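Local structure of ABC-type amino acid transport system, periplasmic component (Caldanaerobacter subterraneus subsp. tengcongensis MB4, 4YMX) at residues 177-182 / 188-193; 173-178 / 198-203; 126-131 / 155-160. The protein binds arginine in the cleft between its two lobes and serves as the substrate-binding component of an amino acid ABC transporter. All blocks are in the same frame, centred on the assembly; numbering follows the deposited sequence.

Contact 1: residues 177-182 / 188-193; sequences DEFMDL and DAIVVE. With ARG (arginine), chain C.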
loop_
_atom_site.group_PDB
_atom_site.type_symbol
_atom_site.label_atom_id
_atom_site.label_comp_id
_atom_site.label_asym_id
_atom_site.label_seq_id
_atom_site.Cartn_x
_atom_site.Cartn_y
_atom_site.Cartn_z
ATOM N N ASP A 177 -13.332 -0.364 1.864
ATOM C CA ASP A 177 -14.373 -0.165 2.868
ATOM C C ASP A 177 -14.217 1.131 3.645
ATOM O O ASP A 177 -15.202 1.704 4.109
ATOM C CB ASP A 177 -14.455 -1.375 3.795
ATOM C CG ASP A 177 -14.975 -2.588 3.080
ATOM O OD1 ASP A 177 -16.094 -2.511 2.529
ATOM O OD2 ASP A 177 -14.254 -3.604 3.020
ATOM N N GLU A 178 -12.987 1.618 3.763
ATOM C CA GLU A 178 -12.740 2.903 4.405
ATOM C C GLU A 178 -13.367 4.027 3.602
ATOM O O GLU A 178 -13.949 4.957 4.163
ATOM C CB GLU A 178 -11.237 3.129 4.561
ATOM C CG GLU A 178 -10.568 2.056 5.412
ATOM C CD GLU A 178 -9.064 2.139 5.361
ATOM O OE1 GLU A 178 -8.510 3.258 5.495
ATOM O OE2 GLU A 178 -8.425 1.078 5.171
ATOM N N PHE A 179 -13.243 3.948 2.282
ATOM C CA PHE A 179 -13.857 4.951 1.431
ATOM C C PHE A 179 -15.376 4.867 1.433
ATOM O O PHE A 179 -16.054 5.901 1.411
ATOM C CB PHE A 179 -13.263 4.903 0.022
ATOM C CG PHE A 179 -11.926 5.579 -0.064
ATOM C CD1 PHE A 179 -11.849 6.920 -0.393
ATOM C CD2 PHE A 179 -10.755 4.890 0.257
ATOM C CE1 PHE A 179 -10.623 7.567 -0.444
ATOM C CE2 PHE A 179 -9.525 5.527 0.207
ATOM C CZ PHE A 179 -9.465 6.871 -0.143
ATOM N N MET A 180 -15.913 3.652 1.509
ATOM C CA MET A 180 -17.354 3.497 1.648
ATOM C C MET A 180 -17.838 4.094 2.972
ATOM O O MET A 180 -18.885 4.747 3.020
ATOM C CB MET A 180 -17.756 2.025 1.516
ATOM C CG MET A 180 -17.595 1.490 0.098
ATOM S SD MET A 180 -17.568 -0.319 0.031
ATOM C CE MET A 180 -19.216 -0.704 0.610
ATOM N N ASP A 181 -17.058 3.907 4.034
ATOM C CA ASP A 181 -17.386 4.486 5.335
ATOM C C ASP A 181 -17.477 6.005 5.259
ATOM O O ASP A 181 -18.433 6.614 5.742
ATOM C CB ASP A 181 -16.321 4.128 6.377
ATOM C CG ASP A 181 -16.428 2.714 6.870
ATOM O OD1 ASP A 181 -17.507 2.095 6.729
ATOM O OD2 ASP A 181 -15.422 2.225 7.429
ATOM N N LEU A 182 -16.464 6.624 4.664
ATOM C CA LEU A 182 -16.446 8.079 4.564
ATOM C C LEU A 182 -17.601 8.580 3.706
ATOM O O LEU A 182 -18.287 9.543 4.076
ATOM C CB LEU A 182 -15.096 8.571 4.036
ATOM C CG LEU A 182 -14.930 10.097 4.026
ATOM C CD1 LEU A 182 -15.006 10.678 5.433
ATOM C CD2 LEU A 182 -13.618 10.488 3.352
ATOM N N ASP A 188 -15.321 10.204 10.093
ATOM C CA ASP A 188 -15.121 11.620 9.848
ATOM C C ASP A 188 -13.962 11.839 8.896
ATOM O O ASP A 188 -13.886 12.870 8.223
ATOM C CB ASP A 188 -14.823 12.341 11.168
ATOM C CG ASP A 188 -15.968 12.251 12.153
ATOM O OD1 ASP A 188 -17.082 12.693 11.809
ATOM O OD2 ASP A 188 -15.758 11.736 13.264
ATOM N N ALA A 189 -13.053 10.870 8.834
ATOM C CA ALA A 189 -11.872 11.013 7.996
ATOM C C ALA A 189 -11.234 9.656 7.770
ATOM O O ALA A 189 -11.518 8.703 8.497
ATOM C CB ALA A 189 -10.866 11.953 8.657
ATOM N N ILE A 190 -10.400 9.575 6.740
ATOM C CA ILE A 190 -9.582 8.401 6.469
ATOM C C ILE A 190 -8.111 8.816 6.531
ATOM O O ILE A 190 -7.764 9.910 6.100
ATOM C CB ILE A 190 -9.840 7.873 5.048
ATOM C CG1 ILE A 190 -11.315 7.536 4.835
ATOM C CG2 ILE A 190 -8.957 6.666 4.737
ATOM C CD1 ILE A 190 -11.655 7.284 3.362
ATOM N N VAL A 191 -7.241 7.950 7.043
ATOM C CA VAL A 191 -5.805 8.155 6.870
ATOM C C VAL A 191 -5.277 7.098 5.917
ATOM O O VAL A 191 -5.485 5.903 6.132
ATOM C CB VAL A 191 -5.029 8.078 8.206
ATOM C CG1 VAL A 191 -3.529 8.209 7.961
ATOM C CG2 VAL A 191 -5.505 9.171 9.157
ATOM N N VAL A 192 -4.613 7.539 4.852
ATOM C CA VAL A 192 -4.187 6.644 3.778
ATOM C C VAL A 192 -3.124 7.358 2.962
ATOM O O VAL A 192 -2.984 8.571 3.072
ATOM C CB VAL A 192 -5.410 6.222 2.903
ATOM C CG1 VAL A 192 -5.912 7.390 2.063
ATOM C CG2 VAL A 192 -5.086 5.013 2.023
ATOM N N GLU A 193 -2.353 6.616 2.171
ATOM C CA GLU A 193 -1.307 7.226 1.369
ATOM C C GLU A 193 -1.868 8.117 0.273
ATOM O O GLU A 193 -2.927 7.834 -0.305
ATOM C CB GLU A 193 -0.373 6.162 0.788
ATOM C CG GLU A 193 0.833 5.909 1.655
ATOM C CD GLU A 193 1.112 4.443 1.840
ATOM O OE1 GLU A 193 0.567 3.849 2.787
ATOM O OE2 GLU A 193 1.889 3.890 1.040
HETATM N N ARG C . 2.328 1.747 3.397
HETATM C CA ARG C . 1.389 1.336 4.474
HETATM C C ARG C . 1.983 0.212 5.305
HETATM O O ARG C . 3.032 -0.333 4.964
HETATM C CB ARG C . 0.055 0.891 3.875
HETATM C CG ARG C . 0.182 -0.199 2.828
HETATM C CD ARG C . -1.172 -0.793 2.470
HETATM N NE ARG C . -1.090 -1.588 1.253
HETATM C CZ ARG C . -2.116 -2.222 0.699
HETATM N NH1 ARG C . -3.319 -2.172 1.246
HETATM N NH2 ARG C . -1.928 -2.916 -0.407
HETATM O OXT ARG C . 1.425 -0.167 6.333
HETATM O O HOH W 1 -5.853 3.211 5.674
#
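Just ahead of the strand, the end of Leu-182 meets the carbonyl of Asp-188, its CD1 3.7 Å from Asp-188 O. The Asp-188 carboxylate itself is bound through OD2 to Thr-148 N. Ala-189 points its methyl to the far side of the sheet, and Ile-190 then carries most of the contact. Its CG1 lies anti to the carbonyl carbon and the chain runs on extended (chi2 168°), which lifts CD1 into the helix. There the methyl sits over the middle of the Phe-179 ring, 3.7 Å from the centroid and 9° off the ring normal, a CH-pi contact. The same CD1 is 3.7 Å from Leu-182 CB and 3.4 Å from Glu-178 O, a helix carbonyl already accepting from Leu-182 N. Without the ring, as with an alanine here in place of Phe-179, the CD1 methyl of Ile-190 would probably lose its aromatic cover and a gap would open beside Tyr-200, which stacks with this ring. Val-191 turns away, but its O shares a water with Glu-178 OE1, the water donating to both. Val-192 CG1 reaches Phe-179 CZ at 4.2 Å. Glu-193, the N-cap of the next helix, takes the alpha-amino N of the bound arginine on OE1 at 2.8 Å. Helix 175-183 runs nearly antiparallel to the strand (156°) as the connection of a beta-alpha-beta crossover from strand 168-172 to strand 189-193, which lies between strands 148-152 and 128-133.

Contact 2: residues 173-178 / 198-203; sequences NRVSDE and KAYLKE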
loop_
_atom_site.group_PDB
_atom_site.type_symbol
_atom_site.label_atom_id
_atom_site.label_comp_id
_atom_site.label_asym_id
_atom_site.label_seq_id
_atom_site.Cartn_x
_atom_site.Cartn_y
_atom_site.Cartn_z
ATOM N N ASN A 173 -10.348 -4.158 7.227
ATOM C CA ASN A 173 -9.453 -5.050 6.502
ATOM C C ASN A 173 -8.950 -4.449 5.199
ATOM O O ASN A 173 -7.773 -4.571 4.875
ATOM C CB ASN A 173 -10.151 -6.375 6.197
ATOM C CG ASN A 173 -10.389 -7.202 7.435
ATOM O OD1 ASN A 173 -9.664 -7.081 8.423
ATOM N ND2 ASN A 173 -11.411 -8.046 7.391
ATOM N N ARG A 174 -9.855 -3.813 4.457
ATOM C CA ARG A 174 -9.575 -3.339 3.103
ATOM C C ARG A 174 -9.867 -1.854 2.950
ATOM O O ARG A 174 -10.853 -1.327 3.483
ATOM C CB ARG A 174 -10.406 -4.127 2.082
ATOM C CG ARG A 174 -10.154 -5.628 2.118
ATOM C CD ARG A 174 -8.868 -5.975 1.397
ATOM N NE ARG A 174 -9.082 -6.112 -0.045
ATOM C CZ ARG A 174 -8.300 -6.815 -0.863
ATOM N NH1 ARG A 174 -7.234 -7.444 -0.397
ATOM N NH2 ARG A 174 -8.593 -6.890 -2.152
ATOM N N VAL A 175 -9.002 -1.189 2.197
ATOM C CA VAL A 175 -9.101 0.249 1.987
ATOM C C VAL A 175 -10.420 0.640 1.330
ATOM O O VAL A 175 -10.973 1.707 1.620
ATOM C CB VAL A 175 -7.906 0.750 1.146
ATOM C CG1 VAL A 175 -8.057 2.228 0.805
ATOM C CG2 VAL A 175 -6.609 0.513 1.907
ATOM N N SER A 176 -10.934 -0.214 0.449
ATOM C CA SER A 176 -12.177 0.093 -0.243
ATOM C C SER A 176 -13.330 0.340 0.738
ATOM O O SER A 176 -14.181 1.190 0.499
ATOM C CB SER A 176 -12.529 -1.023 -1.224
ATOM O OG SER A 176 -12.526 -2.276 -0.561
ATOM N N ASP A 177 -13.332 -0.364 1.864
ATOM C CA ASP A 177 -14.373 -0.165 2.868
ATOM C C ASP A 177 -14.217 1.131 3.645
ATOM O O ASP A 177 -15.202 1.704 4.109
ATOM C CB ASP A 177 -14.455 -1.375 3.795
ATOM C CG ASP A 177 -14.975 -2.588 3.080
ATOM O OD1 ASP A 177 -16.094 -2.511 2.529
ATOM O OD2 ASP A 177 -14.254 -3.604 3.020
ATOM N N GLU A 178 -12.987 1.618 3.763
ATOM C CA GLU A 178 -12.740 2.903 4.405
ATOM C C GLU A 178 -13.367 4.027 3.602
ATOM O O GLU A 178 -13.949 4.957 4.163
ATOM C CB GLU A 178 -11.237 3.129 4.561
ATOM C CG GLU A 178 -10.568 2.056 5.412
ATOM C CD GLU A 178 -9.064 2.139 5.361
ATOM O OE1 GLU A 178 -8.510 3.258 5.495
ATOM O OE2 GLU A 178 -8.425 1.078 5.171
ATOM N N LYS A 198 -5.527 9.717 -4.183
ATOM C CA LYS A 198 -5.776 10.338 -5.483
ATOM C C LYS A 198 -6.500 9.376 -6.425
ATOM O O LYS A 198 -7.419 9.762 -7.148
ATOM C CB LYS A 198 -4.476 10.849 -6.110
ATOM C CG LYS A 198 -3.818 11.992 -5.355
ATOM C CD LYS A 198 -2.610 12.489 -6.137
ATOM C CE LYS A 198 -1.929 13.653 -5.452
ATOM N NZ LYS A 198 -0.699 14.068 -6.199
ATOM N N ALA A 199 -6.107 8.109 -6.398
ATOM C CA ALA A 199 -6.750 7.119 -7.249
ATOM C C ALA A 199 -8.227 6.946 -6.893
ATOM O O ALA A 199 -9.091 6.964 -7.776
ATOM C CB ALA A 199 -6.017 5.796 -7.157
ATOM N N TYR A 200 -8.520 6.783 -5.606
ATOM C CA TYR A 200 -9.908 6.639 -5.174
ATOM C C TYR A 200 -10.753 7.876 -5.481
ATOM O O TYR A 200 -11.934 7.753 -5.805
ATOM C CB TYR A 200 -9.977 6.315 -3.683
ATOM C CG TYR A 200 -9.844 4.834 -3.355
ATOM C CD1 TYR A 200 -8.607 4.271 -3.054
ATOM C CD2 TYR A 200 -10.960 4.007 -3.333
ATOM C CE1 TYR A 200 -8.486 2.922 -2.744
ATOM C CE2 TYR A 200 -10.850 2.655 -3.033
ATOM C CZ TYR A 200 -9.608 2.123 -2.737
ATOM O OH TYR A 200 -9.500 0.784 -2.429
ATOM N N LEU A 201 -10.146 9.055 -5.392
ATOM C CA LEU A 201 -10.889 10.297 -5.578
ATOM C C LEU A 201 -11.229 10.571 -7.050
ATOM O O LEU A 201 -12.006 11.476 -7.351
ATOM C CB LEU A 201 -10.152 11.473 -4.922
ATOM C CG LEU A 201 -10.590 11.755 -3.475
ATOM C CD1 LEU A 201 -10.549 10.500 -2.601
ATOM C CD2 LEU A 201 -9.755 12.877 -2.856
ATOM N N LYS A 202 -10.673 9.777 -7.962
ATOM C CA LYS A 202 -11.133 9.812 -9.352
ATOM C C LYS A 202 -12.603 9.413 -9.431
ATOM O O LYS A 202 -13.356 9.939 -10.259
ATOM C CB LYS A 202 -10.268 8.921 -10.254
ATOM C CG LYS A 202 -8.793 9.328 -10.299
ATOM C CD LYS A 202 -8.012 8.526 -11.340
ATOM C CE LYS A 202 -8.449 7.066 -11.389
ATOM N NZ LYS A 202 -8.296 6.357 -10.088
ATOM N N GLU A 203 -13.026 8.497 -8.560
ATOM C CA GLU A 203 -14.427 8.109 -8.496
ATOM C C GLU A 203 -15.185 8.850 -7.399
ATOM O O GLU A 203 -16.328 9.269 -7.595
ATOM C CB GLU A 203 -14.556 6.599 -8.287
ATOM C CG GLU A 203 -13.944 5.775 -9.413
ATOM C CD GLU A 203 -14.488 6.163 -10.772
ATOM O OE1 GLU A 203 -15.697 6.473 -10.877
ATOM O OE2 GLU A 203 -13.700 6.165 -11.739
#
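Tyr-200 reaches out from helix 194-201 and sets the end of its ring against the first turn of helix 175-183. The buried, apolar part is at Val-175. With CG1 anti to the backbone N (chi1 175°), the valine directs this methyl obliquely at the ring, 3.6 Å from Tyr-200 CE1, and Val-175 CB also lies 3.9 Å from Tyr-200 OH. The Val-175 side chain is about 4 Å from the bound arginine.

The other part, at Ser-176, is partly open to solvent and differs in kind: mostly backbone comes up to the hydroxyl, closely but without a bond. Ser-176 N stands 3.4 Å from Tyr-200 OH, at an angle too poor for a hydrogen bond. Ser-176 CA is 4.0 Å from Tyr-200 CE2, and Ser-176 CB is 3.7 Å from Tyr-200 OH. The phenol instead donates to Asp-46 O, while Val-175 N is bound to Asp-46 OD2.

Asp-46 is a pocket residue of the opposite lobe, so both sides of this small contact also bond across the cleft. Between the helices themselves there is van der Waals packing alone; the Tyr-200 hydroxyl and the backbone N of Val-175 both bond to Asp-46, consistent with a part in holding the lobes closed over the ligand.

Contact 3: residues 126-131 / 155-160; sequences SRQVVV and TTSEEA. With ARG (arginine), chain C.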
loop_
_atom_site.group_PDB
_atom_site.type_symbol
_atom_site.label_atom_id
_atom_site.label_comp_id
_atom_site.label_asym_id
_atom_site.label_seq_id
_atom_site.Cartn_x
_atom_site.Cartn_y
_atom_site.Cartn_z
ATOM N N SER A 126 6.521 7.379 -0.142
ATOM C CA SER A 126 5.097 7.533 0.145
ATOM C C SER A 126 4.872 8.590 1.216
ATOM O O SER A 126 5.801 8.965 1.951
ATOM C CB SER A 126 4.448 6.200 0.564
ATOM O OG SER A 126 4.986 5.729 1.787
ATOM N N ARG A 127 3.631 9.069 1.297
ATOM C CA ARG A 127 3.234 10.107 2.237
ATOM C C ARG A 127 1.823 9.821 2.749
ATOM O O ARG A 127 0.928 9.516 1.966
ATOM C CB ARG A 127 3.256 11.471 1.540
ATOM C CG ARG A 127 2.814 12.645 2.409
ATOM C CD ARG A 127 2.459 13.864 1.561
ATOM N NE ARG A 127 3.561 14.283 0.697
ATOM C CZ ARG A 127 4.545 15.091 1.081
ATOM N NH1 ARG A 127 4.573 15.566 2.320
ATOM N NH2 ARG A 127 5.504 15.423 0.229
ATOM N N GLN A 128 1.632 9.921 4.063
ATOM C CA GLN A 128 0.301 9.805 4.662
ATOM C C GLN A 128 -0.461 11.106 4.495
ATOM O O GLN A 128 0.098 12.195 4.678
ATOM C CB GLN A 128 0.407 9.494 6.160
ATOM C CG GLN A 128 1.127 8.203 6.464
ATOM C CD GLN A 128 0.439 7.009 5.850
ATOM O OE1 GLN A 128 -0.764 6.810 6.035
ATOM N NE2 GLN A 128 1.194 6.210 5.102
ATOM N N VAL A 129 -1.741 10.988 4.161
ATOM C CA VAL A 129 -2.622 12.140 4.107
ATOM C C VAL A 129 -3.948 11.809 4.780
ATOM O O VAL A 129 -4.205 10.674 5.170
ATOM C CB VAL A 129 -2.900 12.606 2.663
ATOM C CG1 VAL A 129 -1.596 12.881 1.911
ATOM C CG2 VAL A 129 -3.774 11.604 1.915
ATOM N N VAL A 130 -4.788 12.822 4.916
ATOM C CA VAL A 130 -6.126 12.652 5.453
ATOM C C VAL A 130 -7.139 12.910 4.335
ATOM O O VAL A 130 -6.980 13.839 3.542
ATOM C CB VAL A 130 -6.354 13.610 6.630
ATOM C CG1 VAL A 130 -7.811 13.568 7.083
ATOM C CG2 VAL A 130 -5.419 13.254 7.790
ATOM N N VAL A 131 -8.152 12.057 4.237
ATOM C CA VAL A 131 -9.242 12.261 3.293
ATOM C C VAL A 131 -10.520 12.589 4.064
ATOM O O VAL A 131 -10.840 11.930 5.056
ATOM C CB VAL A 131 -9.494 11.005 2.418
ATOM C CG1 VAL A 131 -10.611 11.274 1.411
ATOM C CG2 VAL A 131 -8.222 10.583 1.693
ATOM N N THR A 155 -1.414 -1.303 9.429
ATOM C CA THR A 155 -0.668 -0.354 8.606
ATOM C C THR A 155 -0.018 0.801 9.355
ATOM O O THR A 155 -0.359 1.108 10.500
ATOM C CB THR A 155 -1.551 0.275 7.503
ATOM O OG1 THR A 155 -2.604 1.050 8.102
ATOM C CG2 THR A 155 -2.136 -0.798 6.593
ATOM N N THR A 156 0.894 1.477 8.667
ATOM C CA THR A 156 1.453 2.719 9.190
ATOM C C THR A 156 0.389 3.819 9.257
ATOM O O THR A 156 0.481 4.732 10.082
ATOM C CB THR A 156 2.613 3.206 8.336
ATOM O OG1 THR A 156 2.171 3.318 6.979
ATOM C CG2 THR A 156 3.775 2.221 8.420
ATOM N N SER A 157 -0.621 3.734 8.397
ATOM C CA SER A 157 -1.739 4.680 8.452
ATOM C C SER A 157 -2.458 4.533 9.786
ATOM O O SER A 157 -2.767 5.526 10.449
ATOM C CB SER A 157 -2.702 4.436 7.288
ATOM O OG SER A 157 -2.015 4.527 6.043
ATOM N N GLU A 158 -2.703 3.294 10.190
ATOM C CA GLU A 158 -3.284 3.022 11.499
ATOM C C GLU A 158 -2.384 3.523 12.635
ATOM O O GLU A 158 -2.859 4.138 13.590
ATOM C CB GLU A 158 -3.553 1.525 11.636
ATOM C CG GLU A 158 -4.016 1.076 13.019
ATOM C CD GLU A 158 -4.298 -0.399 13.050
ATOM O OE1 GLU A 158 -3.367 -1.185 12.754
ATOM O OE2 GLU A 158 -5.451 -0.782 13.339
ATOM N N GLU A 159 -1.084 3.269 12.523
ATOM C CA GLU A 159 -0.115 3.780 13.497
ATOM C C GLU A 159 -0.207 5.301 13.643
ATOM O O GLU A 159 -0.159 5.842 14.756
ATOM C CB GLU A 159 1.294 3.387 13.061
ATOM C CG GLU A 159 2.388 3.839 13.996
ATOM C CD GLU A 159 3.769 3.467 13.492
ATOM O OE1 GLU A 159 3.889 2.464 12.750
ATOM O OE2 GLU A 159 4.731 4.187 13.830
ATOM N N ALA A 160 -0.346 5.990 12.514
ATOM C CA ALA A 160 -0.436 7.446 12.523
ATOM C C ALA A 160 -1.714 7.904 13.224
ATOM O O ALA A 160 -1.689 8.817 14.065
ATOM C CB ALA A 160 -0.366 7.987 11.096
HETATM N N ARG C . 2.328 1.747 3.397
HETATM C CA ARG C . 1.389 1.336 4.474
HETATM C C ARG C . 1.983 0.212 5.305
HETATM O O ARG C . 3.032 -0.333 4.964
HETATM C CB ARG C . 0.055 0.891 3.875
HETATM C CG ARG C . 0.182 -0.199 2.828
HETATM C CD ARG C . -1.172 -0.793 2.470
HETATM N NE ARG C . -1.090 -1.588 1.253
HETATM C CZ ARG C . -2.116 -2.222 0.699
HETATM N NH1 ARG C . -3.319 -2.172 1.246
HETATM N NH2 ARG C . -1.928 -2.916 -0.407
HETATM O OXT ARG C . 1.425 -0.167 6.333
#
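At the start of strand 128-133, Gln-128 reaches across to Ser-157 in the first turn of helix 156-161. The side chain leaves with CG beside the backbone N and bends again at chi2 (-60°), which brings the amide round to the helix. Ser-157 OG donates to Gln-128 OE1 over a short 2.6 Å, at a C=O...O angle of 128° and tilted 22° from the carbonyl plane. This bond settles which way the amide faces: NE2 is left on the side of Thr-156 OG1, at 3.6 Å too far to bond, and makes a weak hydrogen bond to Glu-193 OE1. Gln-128 thus stands in the second shell, touching Thr-156 and Glu-193, which both flank the bound arginine.

The helix end it meets is a ligand site of the two-lobed periplasmic binding protein fold. Thr-156 N, at the open start of the helix, donates to OXT of the arginine carboxylate at 2.9 Å, where the helix dipole would probably help hold the negative charge. Thr-156 OG1 lies 3.3 Å from the ligand CA. Thr-155 is the N-cap: its OG1 accepts from Glu-158 N at 3.1 Å and is itself bonded to Gln-152 O.

Further along the strand, Val-129 and Val-131 turn to the other face of the sheet, against Ala-197 of helix 194-201. Their backbones pair with Val-192 and Ile-190 of the antiparallel strand 189-193, whose Val-191 side chain touches both Gln-128 and Ser-157.

Overall arrangement
All three contacts lie in the same lobe, around its mixed sheet. Contact 1 and contact 3 are buried and reach neighbouring strands, 189-193 and 128-133, so helices 175-183 and 156-161 are tied together through the sheet. Contact 1 is mostly apolar; contact 3 is small and polar, resting on one side-chain hydrogen bond. Both touch the arginine, one at its amino group and the other at its carboxylate. Contact 2 shares helix 175-183 with contact 1 and is only partly buried, facing the cleft. It adjoins contact 1 through Phe-179 and Tyr-200, and contact 3 more lightly, where Leu-201 meets Val-131.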